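PDB 5NM7: peptidoglycan-binding domain 1 from Burkholderia, which probably degrades bacterial cell-wall peptidoglycan as a modular phage endolysin, coupling a putative peptidoglycan-binding domain to a lysozyme-like N-acetylmuramidase domain. Local coordinates for residues Gly106-Pro109 with Pro113-Leu116; Gly58-Ser63 with Val205-Gln210; Tyr123-Ala128 with Ala172-Ser177; Pro141-Ser146 with Leu161-Gln166; Lys243-Ala246 with Tyr250-Lys253. One frame throughout, in Å; residues are numbered along the deposited sequence.

Contact 1: Gly106-Pro109 with Pro113-Leu116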
# COMPACT_ATOMS: atom_id res chain seq x y z
N GLY A 106 5.91 -1.20 -0.96
CA GLY A 106 5.73 -2.25 0.04
C GLY A 106 7.04 -2.70 0.68
O GLY A 106 7.03 -3.45 1.66
N PHE A 107 8.16 -2.26 0.10
CA PHE A 107 9.49 -2.62 0.59
C PHE A 107 10.33 -1.39 0.87
O PHE A 107 10.20 -0.35 0.19
CB PHE A 107 10.23 -3.47 -0.43
CG PHE A 107 9.57 -4.77 -0.71
CD1 PHE A 107 8.68 -4.90 -1.78
CD2 PHE A 107 9.78 -5.85 0.13
CE1 PHE A 107 8.04 -6.10 -2.03
CE2 PHE A 107 9.15 -7.05 -0.13
CZ PHE A 107 8.27 -7.17 -1.20
N LEU A 108 11.16 -1.51 1.90
CA LEU A 108 12.15 -0.52 2.22
C LEU A 108 13.22 -0.55 1.14
O LEU A 108 13.37 -1.52 0.43
CB LEU A 108 12.83 -0.87 3.54
CG LEU A 108 11.94 -0.93 4.77
CD1 LEU A 108 12.71 -1.51 5.96
CD2 LEU A 108 11.39 0.44 5.09
N PRO A 109 14.01 0.52 1.06
CA PRO A 109 15.13 0.49 0.10
C PRO A 109 16.07 -0.71 0.28
O PRO A 109 16.57 -1.25 -0.72
CB PRO A 109 15.84 1.81 0.37
CG PRO A 109 14.79 2.71 0.92
CD PRO A 109 13.90 1.81 1.74
N PRO A 113 10.30 -5.97 3.69
CA PRO A 113 8.99 -5.28 3.69
C PRO A 113 8.88 -4.12 4.68
O PRO A 113 9.50 -4.12 5.75
CB PRO A 113 8.00 -6.41 4.02
CG PRO A 113 8.79 -7.60 4.40
CD PRO A 113 10.23 -7.38 4.08
N VAL A 114 8.05 -3.14 4.35
CA VAL A 114 7.74 -2.05 5.25
C VAL A 114 6.93 -2.62 6.42
O VAL A 114 6.04 -3.43 6.21
CB VAL A 114 6.96 -0.93 4.52
CG1 VAL A 114 6.58 0.17 5.49
CG2 VAL A 114 7.85 -0.34 3.42
N ILE A 115 7.33 -2.25 7.63
CA ILE A 115 6.71 -2.76 8.86
C ILE A 115 6.47 -1.67 9.85
O ILE A 115 7.10 -0.61 9.81
CB ILE A 115 7.54 -3.88 9.54
CG1 ILE A 115 8.96 -3.40 9.83
CG2 ILE A 115 7.56 -5.13 8.71
CD1 ILE A 115 9.65 -4.22 10.87
N LEU A 116 5.56 -1.95 10.79
CA LEU A 116 5.42 -1.16 11.99
C LEU A 116 5.11 -2.10 13.12
O LEU A 116 4.13 -2.86 13.07
CB LEU A 116 4.32 -0.09 11.88
CG LEU A 116 4.35 1.01 12.94
CD1 LEU A 116 5.55 1.92 12.72
CD2 LEU A 116 3.07 1.84 12.89

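Contact 2: Gly58-Ser63 with Val205-Gln210. With GLY (glycine), chain C; GLY (glycine), chain E.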
# COMPACT_ATOMS: atom_id res chain seq x y z
N GLY A 58 5.64 8.81 -9.83
CA GLY A 58 6.43 8.63 -8.60
C GLY A 58 7.73 7.91 -8.88
O GLY A 58 8.11 7.74 -10.05
N PRO A 59 8.40 7.42 -7.83
CA PRO A 59 9.74 6.81 -8.00
C PRO A 59 9.75 5.58 -8.90
O PRO A 59 10.69 5.35 -9.67
CB PRO A 59 10.16 6.48 -6.56
CG PRO A 59 9.27 7.29 -5.69
CD PRO A 59 8.00 7.49 -6.40
N LYS A 60 8.69 4.77 -8.85
CA LYS A 60 8.62 3.60 -9.71
C LYS A 60 8.50 3.98 -11.16
O LYS A 60 9.16 3.39 -12.03
CB LYS A 60 7.45 2.69 -9.30
CG LYS A 60 7.60 2.15 -7.90
CD LYS A 60 6.36 1.37 -7.51
CE LYS A 60 6.52 0.79 -6.12
NZ LYS A 60 5.27 0.11 -5.70
N THR A 61 7.62 4.94 -11.45
CA THR A 61 7.45 5.39 -12.83
C THR A 61 8.74 6.03 -13.33
O THR A 61 9.18 5.72 -14.46
CB THR A 61 6.28 6.34 -12.96
OG1 THR A 61 5.08 5.64 -12.57
CG2 THR A 61 6.08 6.76 -14.40
N TRP A 62 9.35 6.88 -12.51
CA TRP A 62 10.62 7.52 -12.88
C TRP A 62 11.71 6.50 -13.22
O TRP A 62 12.44 6.67 -14.21
CB TRP A 62 11.12 8.46 -11.81
CG TRP A 62 10.49 9.80 -11.85
CD1 TRP A 62 9.74 10.38 -10.89
CD2 TRP A 62 10.57 10.74 -12.92
NE1 TRP A 62 9.35 11.63 -11.28
CE2 TRP A 62 9.85 11.88 -12.52
CE3 TRP A 62 11.20 10.74 -14.17
CZ2 TRP A 62 9.72 13.00 -13.33
CZ3 TRP A 62 11.09 11.84 -14.97
CH2 TRP A 62 10.35 12.97 -14.55
N SER A 63 11.81 5.45 -12.42
CA SER A 63 12.78 4.40 -12.69
C SER A 63 12.57 3.75 -14.06
O SER A 63 13.52 3.55 -14.80
CB SER A 63 12.80 3.37 -11.54
OG SER A 63 13.65 2.31 -11.89
N VAL A 205 8.14 -11.59 -0.34
CA VAL A 205 8.30 -11.98 -1.72
C VAL A 205 7.98 -10.84 -2.67
O VAL A 205 8.77 -10.50 -3.55
CB VAL A 205 7.41 -13.20 -2.06
CG1 VAL A 205 7.36 -13.49 -3.56
CG2 VAL A 205 7.92 -14.43 -1.30
N SER A 206 6.81 -10.21 -2.52
CA SER A 206 6.40 -9.23 -3.51
C SER A 206 5.24 -8.39 -3.01
O SER A 206 4.55 -8.77 -2.05
CB SER A 206 5.95 -9.90 -4.79
OG SER A 206 4.76 -10.65 -4.58
N GLU A 207 5.04 -7.27 -3.69
CA GLU A 207 3.88 -6.42 -3.39
C GLU A 207 2.58 -7.14 -3.74
O GLU A 207 1.55 -6.93 -3.08
CB GLU A 207 3.94 -5.11 -4.13
CG GLU A 207 5.01 -4.21 -3.54
CD GLU A 207 5.06 -2.84 -4.20
OE1 GLU A 207 4.32 -2.63 -5.18
OE2 GLU A 207 5.86 -2.00 -3.71
N ALA A 208 2.62 -7.99 -4.76
CA ALA A 208 1.46 -8.83 -5.08
C ALA A 208 1.00 -9.68 -3.90
O ALA A 208 -0.19 -9.79 -3.63
CB ALA A 208 1.75 -9.69 -6.31
N GLU A 209 1.96 -10.28 -3.16
CA GLU A 209 1.61 -11.03 -1.98
C GLU A 209 1.06 -10.14 -0.88
O GLU A 209 0.16 -10.52 -0.15
CB GLU A 209 2.81 -11.84 -1.45
CG GLU A 209 3.19 -12.99 -2.36
CD GLU A 209 2.13 -14.11 -2.39
OE1 GLU A 209 1.42 -14.28 -1.40
OE2 GLU A 209 2.01 -14.84 -3.40
N GLN A 210 1.59 -8.93 -0.79
CA GLN A 210 1.13 -7.96 0.20
C GLN A 210 -0.30 -7.52 -0.10
O GLN A 210 -1.10 -7.37 0.82
CB GLN A 210 2.08 -6.79 0.21
CG GLN A 210 3.45 -7.19 0.68
CD GLN A 210 4.44 -6.05 0.60
OE1 GLN A 210 4.08 -4.93 0.26
NE2 GLN A 210 5.68 -6.34 0.95
N GLY C . 2.68 5.59 -9.30
CA GLY C . 3.66 5.60 -8.17
C GLY C . 5.12 5.52 -8.62
O GLY C . 5.98 5.23 -7.78
OXT GLY C . 5.43 5.80 -9.79
N GLY E . -5.12 -11.17 -5.29
CA GLY E . -4.19 -9.98 -5.28
C GLY E . -2.83 -10.32 -5.82
O GLY E . -2.67 -11.46 -6.24
OXT GLY E . -1.89 -9.49 -5.89

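Contact 3: Tyr123-Ala128 with Ala172-Ser177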
# COMPACT_ATOMS: atom_id res chain seq x y z
N TYR A 123 2.10 -6.95 23.78
CA TYR A 123 1.55 -7.12 25.12
C TYR A 123 0.36 -8.09 25.11
O TYR A 123 0.31 -9.07 25.86
CB TYR A 123 1.13 -5.76 25.69
CG TYR A 123 0.56 -5.84 27.09
CD1 TYR A 123 1.39 -6.10 28.19
CD2 TYR A 123 -0.81 -5.68 27.31
CE1 TYR A 123 0.88 -6.19 29.48
CE2 TYR A 123 -1.33 -5.76 28.60
CZ TYR A 123 -0.48 -6.01 29.67
OH TYR A 123 -1.00 -6.10 30.95
N ARG A 124 -0.56 -7.83 24.19
CA ARG A 124 -1.76 -8.63 24.04
C ARG A 124 -1.48 -10.09 23.63
O ARG A 124 -2.09 -11.03 24.17
CB ARG A 124 -2.65 -7.96 22.98
CG ARG A 124 -4.13 -8.12 23.15
CD ARG A 124 -4.87 -7.27 22.11
NE ARG A 124 -6.07 -8.01 21.77
CZ ARG A 124 -7.19 -8.06 22.50
NH1 ARG A 124 -7.32 -7.33 23.61
NH2 ARG A 124 -8.20 -8.82 22.10
N GLN A 125 -0.56 -10.29 22.69
CA GLN A 125 -0.26 -11.62 22.17
C GLN A 125 0.51 -12.48 23.19
O GLN A 125 0.33 -13.71 23.22
CB GLN A 125 0.51 -11.56 20.84
CG GLN A 125 -0.26 -10.88 19.72
CD GLN A 125 -1.62 -11.52 19.45
OE1 GLN A 125 -2.65 -11.03 19.91
NE2 GLN A 125 -1.62 -12.64 18.73
N LEU A 126 1.34 -11.83 24.00
CA LEU A 126 2.07 -12.50 25.07
C LEU A 126 1.11 -12.98 26.18
O LEU A 126 1.24 -14.11 26.67
CB LEU A 126 3.14 -11.57 25.67
CG LEU A 126 4.33 -11.24 24.77
CD1 LEU A 126 5.11 -10.03 25.29
CD2 LEU A 126 5.23 -12.44 24.63
N ALA A 127 0.17 -12.12 26.57
CA ALA A 127 -0.88 -12.48 27.55
C ALA A 127 -1.69 -13.70 27.09
O ALA A 127 -1.83 -14.67 27.83
CB ALA A 127 -1.80 -11.30 27.80
N ALA A 128 -2.18 -13.64 25.85
CA ALA A 128 -2.92 -14.76 25.23
C ALA A 128 -2.10 -16.05 25.05
O ALA A 128 -2.66 -17.14 25.03
CB ALA A 128 -3.50 -14.33 23.90
N ALA A 172 5.94 -11.58 18.20
CA ALA A 172 6.48 -10.34 17.65
C ALA A 172 6.01 -10.12 16.21
O ALA A 172 5.65 -8.99 15.86
CB ALA A 172 8.01 -10.33 17.69
N LEU A 173 6.00 -11.18 15.40
CA LEU A 173 5.54 -11.09 13.99
C LEU A 173 4.05 -10.81 13.95
O LEU A 173 3.59 -10.01 13.14
CB LEU A 173 5.85 -12.35 13.23
CG LEU A 173 7.35 -12.74 13.13
CD1 LEU A 173 7.49 -14.10 12.47
CD2 LEU A 173 8.21 -11.72 12.41
N GLU A 174 3.31 -11.45 14.85
CA GLU A 174 1.86 -11.16 15.01
C GLU A 174 1.54 -9.71 15.40
O GLU A 174 0.50 -9.16 14.98
CB GLU A 174 1.25 -12.15 16.02
CG GLU A 174 1.16 -13.56 15.47
CD GLU A 174 0.56 -14.55 16.47
OE1 GLU A 174 0.50 -14.21 17.66
OE2 GLU A 174 0.15 -15.62 16.03
N ALA A 175 2.43 -9.07 16.17
CA ALA A 175 2.30 -7.72 16.64
C ALA A 175 2.92 -6.70 15.66
O ALA A 175 3.11 -5.53 16.04
CB ALA A 175 2.99 -7.57 17.97
N THR A 176 3.18 -7.11 14.44
CA THR A 176 3.77 -6.21 13.45
C THR A 176 2.83 -6.12 12.25
O THR A 176 2.22 -7.11 11.87
CB THR A 176 5.15 -6.72 13.05
OG1 THR A 176 5.96 -6.75 14.23
CG2 THR A 176 5.81 -5.81 12.02
N SER A 177 2.74 -4.93 11.66
CA SER A 177 2.04 -4.78 10.36
C SER A 177 2.97 -4.86 9.19
O SER A 177 4.08 -4.31 9.24
CB SER A 177 1.27 -3.45 10.33
OG SER A 177 2.10 -2.36 10.69

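Contact 4: Pro141-Ser146 with Leu161-Gln166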
# COMPACT_ATOMS: atom_id res chain seq x y z
N PRO A 141 9.91 -1.75 28.52
CA PRO A 141 8.76 -0.83 28.31
C PRO A 141 8.60 -0.21 26.91
O PRO A 141 7.49 0.12 26.49
CB PRO A 141 8.99 0.26 29.36
CG PRO A 141 10.45 0.22 29.66
CD PRO A 141 10.88 -1.21 29.50
N ALA A 142 9.70 -0.02 26.19
CA ALA A 142 9.65 0.48 24.82
C ALA A 142 9.07 -0.55 23.84
O ALA A 142 8.53 -0.16 22.79
CB ALA A 142 11.04 0.90 24.36
N LEU A 143 9.24 -1.84 24.16
CA LEU A 143 8.84 -2.96 23.29
C LEU A 143 7.58 -3.68 23.68
O LEU A 143 6.95 -4.33 22.85
CB LEU A 143 9.93 -4.03 23.30
CG LEU A 143 11.24 -3.68 22.63
CD1 LEU A 143 12.21 -4.83 22.85
CD2 LEU A 143 11.03 -3.43 21.15
N VAL A 144 7.27 -3.68 24.96
CA VAL A 144 6.09 -4.37 25.45
C VAL A 144 5.43 -3.36 26.35
O VAL A 144 6.07 -2.87 27.29
CB VAL A 144 6.43 -5.64 26.25
CG1 VAL A 144 5.16 -6.40 26.59
CG2 VAL A 144 7.38 -6.55 25.49
N ASN A 145 4.17 -3.02 26.06
CA ASN A 145 3.49 -1.94 26.75
C ASN A 145 2.01 -1.93 26.42
O ASN A 145 1.65 -2.04 25.26
CB ASN A 145 4.11 -0.60 26.35
CG ASN A 145 3.99 0.46 27.42
OD1 ASN A 145 2.95 0.61 28.05
ND2 ASN A 145 5.06 1.22 27.62
N SER A 146 1.14 -1.75 27.41
CA SER A 146 -0.30 -1.59 27.15
C SER A 146 -0.61 -0.25 26.45
O SER A 146 -1.66 -0.10 25.85
CB SER A 146 -1.12 -1.73 28.45
OG SER A 146 -0.86 -0.64 29.32
N LEU A 161 11.62 -4.96 16.04
CA LEU A 161 11.10 -6.30 15.76
C LEU A 161 12.11 -7.39 16.23
O LEU A 161 11.72 -8.34 16.91
CB LEU A 161 10.81 -6.49 14.29
CG LEU A 161 10.29 -7.86 13.86
CD1 LEU A 161 9.04 -8.24 14.62
CD2 LEU A 161 10.06 -7.94 12.36
N ALA A 162 13.39 -7.19 15.90
CA ALA A 162 14.45 -8.13 16.24
C ALA A 162 14.50 -8.33 17.76
O ALA A 162 14.68 -9.47 18.22
CB ALA A 162 15.79 -7.67 15.69
N SER A 163 14.38 -7.24 18.51
CA SER A 163 14.36 -7.29 19.99
C SER A 163 13.12 -7.98 20.51
O SER A 163 13.20 -8.89 21.34
CB SER A 163 14.52 -5.92 20.60
OG SER A 163 15.63 -5.25 20.09
N ALA A 164 11.97 -7.59 19.98
CA ALA A 164 10.74 -8.30 20.32
C ALA A 164 10.79 -9.79 20.01
O ALA A 164 10.27 -10.61 20.79
CB ALA A 164 9.57 -7.65 19.60
N SER A 165 11.41 -10.15 18.89
CA SER A 165 11.50 -11.53 18.45
C SER A 165 12.26 -12.42 19.45
O SER A 165 11.98 -13.62 19.57
CB SER A 165 12.16 -11.62 17.10
OG SER A 165 11.28 -11.16 16.09
N GLN A 166 13.19 -11.81 20.17
CA GLN A 166 13.96 -12.52 21.21
C GLN A 166 13.13 -12.78 22.47
O GLN A 166 13.49 -13.62 23.28
CB GLN A 166 15.26 -11.76 21.53
CG GLN A 166 16.25 -11.83 20.37
CD GLN A 166 16.56 -13.23 19.85
OE1 GLN A 166 16.74 -14.18 20.62
NE2 GLN A 166 16.59 -13.37 18.52

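Contact 5: Lys243-Ala246 with Tyr250-Lys253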
# COMPACT_ATOMS: atom_id res chain seq x y z
N LYS A 243 -11.45 5.25 13.55
CA LYS A 243 -12.33 6.37 13.92
C LYS A 243 -11.84 7.74 13.43
O LYS A 243 -12.65 8.61 13.17
CB LYS A 243 -12.55 6.36 15.44
CG LYS A 243 -13.73 7.19 15.93
CD LYS A 243 -15.09 6.57 15.57
CE LYS A 243 -16.21 7.61 15.57
NZ LYS A 243 -16.16 8.52 14.38
N ALA A 244 -10.53 7.89 13.26
CA ALA A 244 -9.91 9.13 12.80
C ALA A 244 -9.76 9.23 11.28
O ALA A 244 -9.04 10.10 10.79
CB ALA A 244 -8.56 9.30 13.47
N TYR A 245 -10.44 8.36 10.53
CA TYR A 245 -10.40 8.39 9.06
C TYR A 245 -10.61 9.78 8.42
O TYR A 245 -9.99 10.09 7.42
CB TYR A 245 -11.39 7.37 8.48
CG TYR A 245 -12.82 7.83 8.48
CD1 TYR A 245 -13.62 7.67 9.59
CD2 TYR A 245 -13.36 8.46 7.37
CE1 TYR A 245 -14.92 8.12 9.59
CE2 TYR A 245 -14.67 8.92 7.38
CZ TYR A 245 -15.43 8.75 8.49
OH TYR A 245 -16.73 9.19 8.45
N ALA A 246 -11.51 10.58 8.98
CA ALA A 246 -11.87 11.85 8.37
C ALA A 246 -10.75 12.89 8.46
O ALA A 246 -10.57 13.66 7.54
CB ALA A 246 -13.18 12.40 8.98
N TYR A 250 -9.42 10.19 4.22
CA TYR A 250 -9.47 8.91 3.52
C TYR A 250 -10.77 8.72 2.74
O TYR A 250 -10.75 8.26 1.62
CB TYR A 250 -9.26 7.74 4.48
CG TYR A 250 -7.82 7.61 4.92
CD1 TYR A 250 -6.89 7.16 4.03
CD2 TYR A 250 -7.42 7.90 6.22
CE1 TYR A 250 -5.56 7.04 4.41
CE2 TYR A 250 -6.08 7.79 6.61
CZ TYR A 250 -5.16 7.36 5.68
OH TYR A 250 -3.81 7.24 6.03
N ASP A 251 -11.87 9.06 3.38
CA ASP A 251 -13.19 8.91 2.78
C ASP A 251 -13.31 9.63 1.45
O ASP A 251 -13.67 9.06 0.41
CB ASP A 251 -14.29 9.29 3.75
CG ASP A 251 -14.18 10.75 4.29
OD1 ASP A 251 -13.05 11.29 4.48
OD2 ASP A 251 -15.23 11.32 4.56
N VAL A 252 -12.96 10.93 1.47
CA VAL A 252 -13.10 11.72 0.29
C VAL A 252 -12.03 11.44 -0.73
O VAL A 252 -12.27 11.50 -1.91
CB VAL A 252 -13.15 13.22 0.63
CG1 VAL A 252 -13.38 14.04 -0.63
CG2 VAL A 252 -14.27 13.49 1.62
N LYS A 253 -10.81 11.11 -0.28
CA LYS A 253 -9.80 10.69 -1.24
C LYS A 253 -10.20 9.44 -2.00
O LYS A 253 -9.95 9.36 -3.20
CB LYS A 253 -8.43 10.48 -0.55
CG LYS A 253 -7.80 11.81 -0.16
CD LYS A 253 -6.53 11.58 0.64
CE LYS A 253 -5.79 12.89 0.84
NZ LYS A 253 -4.74 12.70 1.87

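Contact 1: Gly106-Pro109 with Pro113-Leu116
Phe107 and Leu108 touch Pro113 and Val114 where the loop behind helix 91-101 turns back into strand 115-117, an outermost strand of the three-stranded antiparallel sheet in the lysozyme-like domain. A single beta bridge pairs Phe107 with Pro113, their CA atoms 4.1 Å apart. The CB of Phe107 leaves its backbone away from 113-116, but with CG set beside the backbone N (chi1 -63°) the ring swings back, and its CD2 comes to 3.6 Å from Pro113 N, which lies obliquely to the ring. Leu108 slants across Val114: the CD2 branch of the leucine lies 4.0 Å from CG2 of the valine. The CG1 branch of Val114 lies anti to the backbone N (chi1 177°), which leaves CG2 as the methyl that packs on Gly106 and on the chain between Phe107 and Leu108. Around this seam, Tyr158 OH bonds to Pro113 O, Arg73 makes a cation-pi contact with Phe107, and Gln210 NE2 shares the carbonyl of Gly106. The one hydrogen bond joining the two segments uses that carbonyl too: Val114 N donates to Gly106 O over 2.9 Å, almost straight at 169°, while Pro113 CA approaches the same Gly106 O at 3.4 Å in a CA-H...O contact.

Contact 2: Gly58-Ser63 with Val205-Gln210
Lys60 and Glu207 form a salt bridge that crosses from the putative peptidoglycan-binding domain to the muramidase part of the chain. The two helix starts stay well apart, 12.8 Å between the CA atoms of these residues, and both side chains are extended beyond CG to close that distance from opposite directions. Lys60 NZ sits in the fork of the carboxylate, 2.9 Å from Glu207 OE1 and 3.0 Å from Glu207 OE2, each oxygen offering its syn lone pair. The carboxylate is fixed further by backbone donors, Leu75 N on OE1 and Gly106 N on OE2, which probably favours its charged form; Gly104 O takes a weak bond from the ammonium.

The other polar bonds belong to the helix ends. At helix 59-67, a bound glycine presents its carboxylate to the first turn: its O receives Lys60 N at 2.9 Å, and its OXT receives Thr61 N at 2.9 Å and Thr61 OG1 at 2.8 Å, with a weak bond from Gly58 N. Gln46 NE2 bonds to the same threonine hydroxyl. At helix 207-219, Ser206 is the N-cap, and its OG accepts from Glu209 N at 3.2 Å (158°).

Beyond the salt bridge, the lysine CE merely lies beside the carboxylate, 3.7 Å from Glu207 OE2. The arrangement is that of an interdomain salt bridge between two helix N-termini, one of which binds the glycine carboxylate through its first-turn N-H groups, Asp54 and Ile56 completing the site.

Contact 3: Tyr123-Ala128 with Ala172-Ser177
Gln125 NE2 donates to Glu174 OE1 over 2.8 Å, at an N-H...O angle of 160°, and this bond is what ties the two segments together. The acceptor lies almost in the amide plane of Gln125, yet the amide nitrogen approaches from well above the carboxylate plane, and the two flat groups stand 64° apart while the side chains cross at about a right angle. The glutamine gets there by a bend at chi2 (-56°), which turns the amide across the outward line of CA, CB and CG and lets NE2 reach the glutamate, whereas the glutamate runs extended from CG to its carboxylate. The aliphatic parts follow at looser range, with Gln125 CG 4.2 Å from Glu174 CB. The other oxygen, OE2, is taken by Trp188 NE1, giving both carboxylate oxygens a donor, and Phe186 lies against both side chains. Further along, the helix end is tied down by Thr176, whose OG1 donates to Ala172 O at 2.8 Å just as Ala175 leaves helical geometry and strand 176-178 begins. The contact is near the surface of the muramidase domain, with neither partner deeply covered. It joins helix 119-128, which follows strand 115-117, to the short helix 169-174 leading into strand 176-178; these two strands are neighbours in the antiparallel sheet, while helix 156-167 packs on Ala172 and helix 196-205 on Leu173.

Contact 4: Pro141-Ser146 with Leu161-Gln166
Leu143 sends one methyl, CD1, onto helix 156-167, where it lies against Ser163 CB at 3.4 Å, closer than carbon pairs usually come, and 4.0 Å from the backbone N of Ala164. The leucine CB points at the helix, and its chain carries on in that direction: CG stands opposite the carbonyl carbon (chi1 -69°), and chi2 near trans (176°) pushes CD1 out as the leading branch. Ser163 meets it with its CB, because its hydroxyl is turned back along the helix to bond Ala159 O. Ser165 similarly folds its OG onto its own helix, 3.0 Å from Leu161 O, a carbonyl that also accepts Ser165 N at 2.7 Å. Within the loop, Asn145 ND2 donates to Pro141 O at 2.9 Å while OD1 accepts from Lys147 N in an Asx turn. Ala142 O also bonds Arg160 NH2 of the same helix, and Leu143 O bonds Tyr117 OH. Between the segments the meeting is purely van der Waals: an irregular loop packed by a leucine methyl on the flank of the helix it leads into, within the muramidase domain.

Contact 5: Lys243-Ala246 with Tyr250-Lys253
Tyr245 turns the CD2-CE2 edge of its ring to Asp251, and this is the close part of the contact. CE2 lies 3.6 Å from Asp251 CG and 3.7 Å from Asp251 CB, with the carboxylate carbon in the ring plane and the carboxylate itself turned 89° to the ring. Both residues place CG between the backbone N and the carbonyl carbon, chi1 79° in Tyr245 and 57° in Asp251, and this brings the ring edge and the acid together. Beside them the backbone is joined by Tyr250 N donating to Tyr245 O over 3.3 Å, and CD2 of the Tyr250 ring edges up to the same Tyr245 O at 3.6 Å. This is the loop that connects two successive helices: 243-246 follows helix 233-241, and 250-253 opens helix 250-265, the last of the chain. The Tyr250 ring also packs on Ala237 and Asn241 of the first helix and on Val100 and Glu101 of helix 91-101. Outward, the contact thins. Ala246 is exposed and comes no nearer than 4.1 Å from its CA to Asp251 OD1, its CB lying over one face of the Tyr245 ring, toward the rim.

Overall arrangement
Contacts 1 and 2 meet directly, their centres 11 Å apart: Gly106 N lies 2.9 Å from Glu207 OE2, where the salt-bridged acid also meets the loop of contact 1. Contact 1 reaches contact 3 through the pairing of strands 115-117 and 176-178, Leu116 O being 2.9 Å from Ser177 N. Contacts 3 and 4 are close neighbours, with centres 9 Å apart and Ala172 CB 3.6 Å from Ala164 CB. Contact 5 stands alone, across the chain's centre from contact 1, the nearest atoms about 11 Å away. Bound glycines sit at contact 2: one on helix 59-67, another near Ala208.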